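Local coordinates for protein putative Ribokinase II (Escherichia coli O6, PDB 3IQ0) that probably phosphorylates a sugar, perhaps ribose, with ATP and magnesium, as a putative ribokinase of the pfkB carbohydrate kinase family, at residues G10-E15 and S58-D63; C54-C59 and D76-R81. All coordinates share one frame; numbering follows the deposited sequence.

Interaction 1 (G10-E15 and S58-D63); sequences GEILVE and SCVGND
Ser58 reaches Gly10 and Ile12 at once, and the way Ile12 lies along its short side chain, beside a buried hydrogen bond, is a compact example of apolar and polar contacts sharing one residue. From CB of Ile12, which lies 3.5 Å from Ser58 OG, the chain divides. CG1 stands anti to the carbonyl carbon (chi1 -74°) and passes alongside the hydroxyl, and the extended arm then sets CD1 against Ser58 CB at 3.3 Å, tighter than usual for two carbons. The other branch, CG2, turns to Val60 and meets its CG1 at 3.8 Å. In this ribokinase-like fold the residues lie where the chain leaves strand 5-9 of the large sheet, beside strand 54-61, and heads for strand 13-18 of the smaller four-stranded one. Ser58 OG donates to Gly10 O at 2.7 Å, meeting the oxygen 21° out of the carbonyl plane. The same OG accepts from a water that also takes the N-H of Ile12 and donates to Cys59 O. A second water donates to Ile12 O and Cys59 O. Glu11 points its CB away from 58-63, and its carboxylate is hydrogen-bonded by Ser139 and Ser140.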
loop_
_atom_site.group_PDB
_atom_site.type_symbol
_atom_site.label_atom_id
_atom_site.label_comp_id
_atom_site.label_asym_id
_atom_site.label_seq_id
_atom_site.Cartn_x
_atom_site.Cartn_y
_atom_site.Cartn_z
ATOM N N GLY B 10 5.479 10.404 -14.398
ATOM C CA GLY B 10 4.736 10.478 -13.157
ATOM C C GLY B 10 4.370 9.173 -12.493
ATOM O O GLY B 10 5.014 8.143 -12.689
ATOM N N GLU B 11 3.304 9.229 -11.711
ATOM C CA GLU B 11 2.844 8.078 -10.962
ATOM C C GLU B 11 1.916 7.141 -11.717
ATOM O O GLU B 11 1.036 7.572 -12.460
ATOM C CB GLU B 11 2.148 8.544 -9.679
ATOM C CG GLU B 11 0.840 9.320 -9.897
ATOM C CD GLU B 11 1.043 10.785 -10.266
ATOM O OE1 GLU B 11 2.186 11.177 -10.581
ATOM O OE2 GLU B 11 0.050 11.544 -10.244
ATOM N N ILE B 12 2.144 5.850 -11.516
ATOM C CA ILE B 12 1.326 4.795 -12.089
ATOM C C ILE B 12 0.933 3.976 -10.864
ATOM O O ILE B 12 1.795 3.558 -10.089
ATOM C CB ILE B 12 2.117 3.897 -13.049
ATOM C CG1 ILE B 12 2.374 4.629 -14.366
ATOM C CG2 ILE B 12 1.357 2.611 -13.309
ATOM C CD1 ILE B 12 3.183 3.809 -15.346
ATOM N N LEU B 13 -0.360 3.769 -10.672
ATOM C CA LEU B 13 -0.829 3.008 -9.525
ATOM C C LEU B 13 -2.081 2.239 -9.894
ATOM O O LEU B 13 -2.588 2.371 -11.012
ATOM C CB LEU B 13 -1.141 3.950 -8.356
ATOM C CG LEU B 13 -2.049 5.152 -8.642
ATOM C CD1 LEU B 13 -3.064 5.336 -7.535
ATOM C CD2 LEU B 13 -1.195 6.394 -8.785
ATOM N N VAL B 14 -2.561 1.416 -8.966
ATOM C CA VAL B 14 -3.787 0.668 -9.192
ATOM C C VAL B 14 -4.827 1.207 -8.224
ATOM O O VAL B 14 -4.496 1.690 -7.141
ATOM C CB VAL B 14 -3.622 -0.857 -8.960
ATOM C CG1 VAL B 14 -2.662 -1.443 -9.988
ATOM C CG2 VAL B 14 -3.135 -1.128 -7.546
ATOM N N GLU B 15 -6.087 1.151 -8.627
ATOM C CA GLU B 15 -7.166 1.633 -7.781
ATOM C C GLU B 15 -8.039 0.448 -7.406
ATOM O O GLU B 15 -8.309 -0.409 -8.244
ATOM C CB GLU B 15 -8.000 2.676 -8.527
ATOM C CG GLU B 15 -9.023 3.395 -7.658
ATOM C CD GLU B 15 -9.676 4.567 -8.368
ATOM O OE1 GLU B 15 -10.853 4.448 -8.768
ATOM O OE2 GLU B 15 -9.006 5.608 -8.530
ATOM N N SER B 58 7.902 6.080 -15.834
ATOM C CA SER B 58 7.356 5.875 -14.498
ATOM C C SER B 58 8.049 4.712 -13.794
ATOM O O SER B 58 8.971 4.116 -14.343
ATOM C CB SER B 58 5.849 5.608 -14.601
ATOM O OG SER B 58 5.231 5.568 -13.325
ATOM N N CYS B 59 7.600 4.404 -12.578
ATOM C CA CYS B 59 8.161 3.315 -11.783
ATOM C C CYS B 59 7.064 2.490 -11.135
ATOM O O CYS B 59 6.131 3.045 -10.570
ATOM C CB CYS B 59 9.051 3.864 -10.660
ATOM S SG CYS B 59 10.700 4.384 -11.143
ATOM N N VAL B 60 7.169 1.169 -11.225
ATOM C CA VAL B 60 6.204 0.282 -10.578
ATOM C C VAL B 60 7.014 -0.789 -9.859
ATOM O O VAL B 60 8.213 -0.940 -10.114
ATOM C CB VAL B 60 5.251 -0.417 -11.584
ATOM C CG1 VAL B 60 4.447 0.617 -12.355
ATOM C CG2 VAL B 60 6.040 -1.308 -12.521
ATOM N N GLY B 61 6.370 -1.515 -8.953
ATOM C CA GLY B 61 7.064 -2.568 -8.238
ATOM C C GLY B 61 7.032 -3.845 -9.056
ATOM O O GLY B 61 6.396 -3.895 -10.111
ATOM N N ASN B 62 7.714 -4.874 -8.572
ATOM C CA ASN B 62 7.758 -6.159 -9.256
ATOM C C ASN B 62 6.616 -7.050 -8.764
ATOM O O ASN B 62 6.843 -8.133 -8.224
ATOM C CB ASN B 62 9.111 -6.830 -8.999
ATOM C CG ASN B 62 9.223 -8.187 -9.653
ATOM O OD1 ASN B 62 8.936 -8.344 -10.838
ATOM N ND2 ASN B 62 9.652 -9.179 -8.883
ATOM N N ASP B 63 5.387 -6.577 -8.946
ATOM C CA ASP B 63 4.202 -7.317 -8.525
ATOM C C ASP B 63 3.104 -7.228 -9.585
ATOM O O ASP B 63 3.235 -6.484 -10.562
ATOM C CB ASP B 63 3.692 -6.779 -7.182
ATOM C CG ASP B 63 3.450 -5.278 -7.204
ATOM O OD1 ASP B 63 2.795 -4.796 -8.149
ATOM O OD2 ASP B 63 3.907 -4.579 -6.273
HETATM O O HOH W 1 3.916 2.592 -8.785
HETATM O O HOH W 2 5.011 5.417 -10.414
#

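Interaction 2 (C54-C59 and D76-R81); sequences CGIISC and DGVDIR
Val78 has chi1 near 180°, which sends CG1 anti to its backbone N and in among Cys54 O, the CA of Gly55 and the CG2 branch of Ile56, while CG2, anti to the carbonyl carbon, faces the sulfur of Cys54. The approach is loose: Val78 CG2 is 4.1 Å from Cys54 SG, and Val78 CG1 is 4.2 Å from Ile56 CG2. Next along the loop, Asp79 has CG anti to its own N (chi1 177°), which carries the carboxylate forward to Arg81. Asp79 OD1 accepts from Arg81 N at 3.1 Å, an Asx turn, and the guanidinium of Arg81 lies with one face over that oxygen. Arg81 NH2 comes within 2.7 Å of Asp79 OD2, but the oxygen is well out of the guanidinium plane, and the pairing is one of charge alone.

The backbones illustrate how a single bridge can dock a connecting loop on a strand. Asp79 N donates to Cys54 O at 2.8 Å, and the bridge also sets Asp79 CB beside that oxygen. Ile56 N reaches Asp79 O at 3.3 Å in a longer bond, nearly in line with the carbonyl (171° at the oxygen) but bent at the N-H (146°). Between them Gly55 CA makes a C-H...O contact with Asp79 O. Segment 76-81 lies in the second connection of a right-handed beta-alpha-beta crossover, leading from helix 64-75 to strand 83-86, parallel to strand 54-61. Gly77 ends the helix in a Schellman motif, and a water joins its carbonyl to Cys54 N.

Asp79 O takes two donors, Ile56 N and a water that also donates to Ile56 O. Main-chain bonds and bridging waters thus hold the loop beside the packing of Val78 on Cys54 and Ile56; the Asp79 carboxylate closes the Asx turn, and Arg81 would probably offset its charge.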
loop_
_atom_site.group_PDB
_atom_site.type_symbol
_atom_site.label_atom_id
_atom_site.label_comp_id
_atom_site.label_asym_id
_atom_site.label_seq_id
_atom_site.Cartn_x
_atom_site.Cartn_y
_atom_site.Cartn_z
ATOM N N CYS B 54 3.029 7.461 -28.430
ATOM C CA CYS B 54 3.428 8.063 -27.157
ATOM C C CYS B 54 4.164 7.088 -26.242
ATOM O O CYS B 54 4.253 5.893 -26.529
ATOM C CB CYS B 54 2.180 8.557 -26.443
ATOM S SG CYS B 54 0.944 7.235 -26.298
ATOM N N GLY B 55 4.674 7.613 -25.128
ATOM C CA GLY B 55 5.394 6.794 -24.171
ATOM C C GLY B 55 5.259 7.384 -22.780
ATOM O O GLY B 55 4.762 8.499 -22.618
ATOM N N ILE B 56 5.690 6.648 -21.764
ATOM C CA ILE B 56 5.592 7.158 -20.404
ATOM C C ILE B 56 6.783 6.728 -19.562
ATOM O O ILE B 56 7.271 5.608 -19.686
ATOM C CB ILE B 56 4.262 6.704 -19.724
ATOM C CG1 ILE B 56 4.145 7.332 -18.332
ATOM C CG2 ILE B 56 4.186 5.185 -19.658
ATOM C CD1 ILE B 56 2.790 7.132 -17.666
ATOM N N ILE B 57 7.258 7.640 -18.720
ATOM C CA ILE B 57 8.388 7.364 -17.834
ATOM C C ILE B 57 7.808 7.261 -16.436
ATOM O O ILE B 57 7.279 8.238 -15.913
ATOM C CB ILE B 57 9.425 8.511 -17.861
ATOM C CG1 ILE B 57 10.040 8.632 -19.257
ATOM C CG2 ILE B 57 10.515 8.251 -16.837
ATOM C CD1 ILE B 57 10.966 9.821 -19.417
ATOM N N SER B 58 7.902 6.080 -15.834
ATOM C CA SER B 58 7.356 5.875 -14.498
ATOM C C SER B 58 8.049 4.712 -13.794
ATOM O O SER B 58 8.971 4.116 -14.343
ATOM C CB SER B 58 5.849 5.608 -14.601
ATOM O OG SER B 58 5.231 5.568 -13.325
ATOM N N CYS B 59 7.600 4.404 -12.578
ATOM C CA CYS B 59 8.161 3.315 -11.783
ATOM C C CYS B 59 7.064 2.490 -11.135
ATOM O O CYS B 59 6.131 3.045 -10.570
ATOM C CB CYS B 59 9.051 3.864 -10.660
ATOM S SG CYS B 59 10.700 4.384 -11.143
ATOM N N ASP B 76 -2.594 -1.037 -25.293
ATOM C CA ASP B 76 -3.239 0.106 -25.916
ATOM C C ASP B 76 -2.327 0.840 -26.898
ATOM O O ASP B 76 -2.752 1.787 -27.563
ATOM C CB ASP B 76 -3.781 1.067 -24.855
ATOM C CG ASP B 76 -5.064 0.556 -24.215
ATOM O OD1 ASP B 76 -5.691 -0.374 -24.772
ATOM O OD2 ASP B 76 -5.465 1.091 -23.165
ATOM N N GLY B 77 -1.076 0.396 -26.989
ATOM C CA GLY B 77 -0.149 0.997 -27.932
ATOM C C GLY B 77 0.891 1.944 -27.369
ATOM O O GLY B 77 1.649 2.550 -28.131
ATOM N N VAL B 78 0.932 2.086 -26.048
ATOM C CA VAL B 78 1.904 2.984 -25.424
ATOM C C VAL B 78 3.303 2.381 -25.383
ATOM O O VAL B 78 3.464 1.174 -25.217
ATOM C CB VAL B 78 1.509 3.336 -23.972
ATOM C CG1 VAL B 78 2.539 4.279 -23.377
ATOM C CG2 VAL B 78 0.131 3.966 -23.944
ATOM N N ASP B 79 4.312 3.228 -25.557
ATOM C CA ASP B 79 5.700 2.787 -25.493
ATOM C C ASP B 79 5.984 2.727 -23.992
ATOM O O ASP B 79 6.033 3.764 -23.324
ATOM C CB ASP B 79 6.618 3.817 -26.158
ATOM C CG ASP B 79 8.091 3.441 -26.065
ATOM O OD1 ASP B 79 8.435 2.503 -25.315
ATOM O OD2 ASP B 79 8.907 4.097 -26.744
ATOM N N ILE B 80 6.163 1.527 -23.453
ATOM C CA ILE B 80 6.395 1.407 -22.018
ATOM C C ILE B 80 7.828 1.118 -21.588
ATOM O O ILE B 80 8.062 0.691 -20.459
ATOM C CB ILE B 80 5.454 0.340 -21.396
ATOM C CG1 ILE B 80 5.589 -1.001 -22.129
ATOM C CG2 ILE B 80 4.006 0.820 -21.476
ATOM C CD1 ILE B 80 6.898 -1.711 -21.889
ATOM N N ARG B 81 8.787 1.365 -22.475
ATOM C CA ARG B 81 10.185 1.115 -22.144
ATOM C C ARG B 81 10.664 2.000 -21.000
ATOM O O ARG B 81 11.610 1.653 -20.290
ATOM C CB ARG B 81 11.071 1.330 -23.373
ATOM C CG ARG B 81 10.791 0.363 -24.509
ATOM C CD ARG B 81 11.795 0.561 -25.624
ATOM N NE ARG B 81 11.882 1.966 -26.000
ATOM C CZ ARG B 81 11.447 2.465 -27.151
ATOM N NH1 ARG B 81 10.894 1.669 -28.058
ATOM N NH2 ARG B 81 11.558 3.766 -27.387
HETATM O O HOH W 3 2.959 4.603 -29.177
HETATM O O HOH W 4 8.381 4.743 -22.383
#

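How the interactions relate
Both contacts are built on strand 54-61, with centres about 12 Å apart; their segments overlap at Ser58 and Cys59, which touch the partner segment in interaction 1 alone. Interaction 2 uses the beginning of the strand to receive the loop after helix 64-75; interaction 1 uses its end. They meet directly: Gly10 N lies 3.2 Å from Ile57 O, a probable hydrogen bond, and Ile12 CD1 packs on Ile56 CD1 at 4.1 Å. Flanked in the large sheet by strands 5-9 and 83-86, the strand thus receives the chain just after the one and just before the other. Interaction 1 is not in the nucleotide pocket: the Glu11 side chain is about 10 Å from the bound ATP and about 13 Å from the magnesium ion.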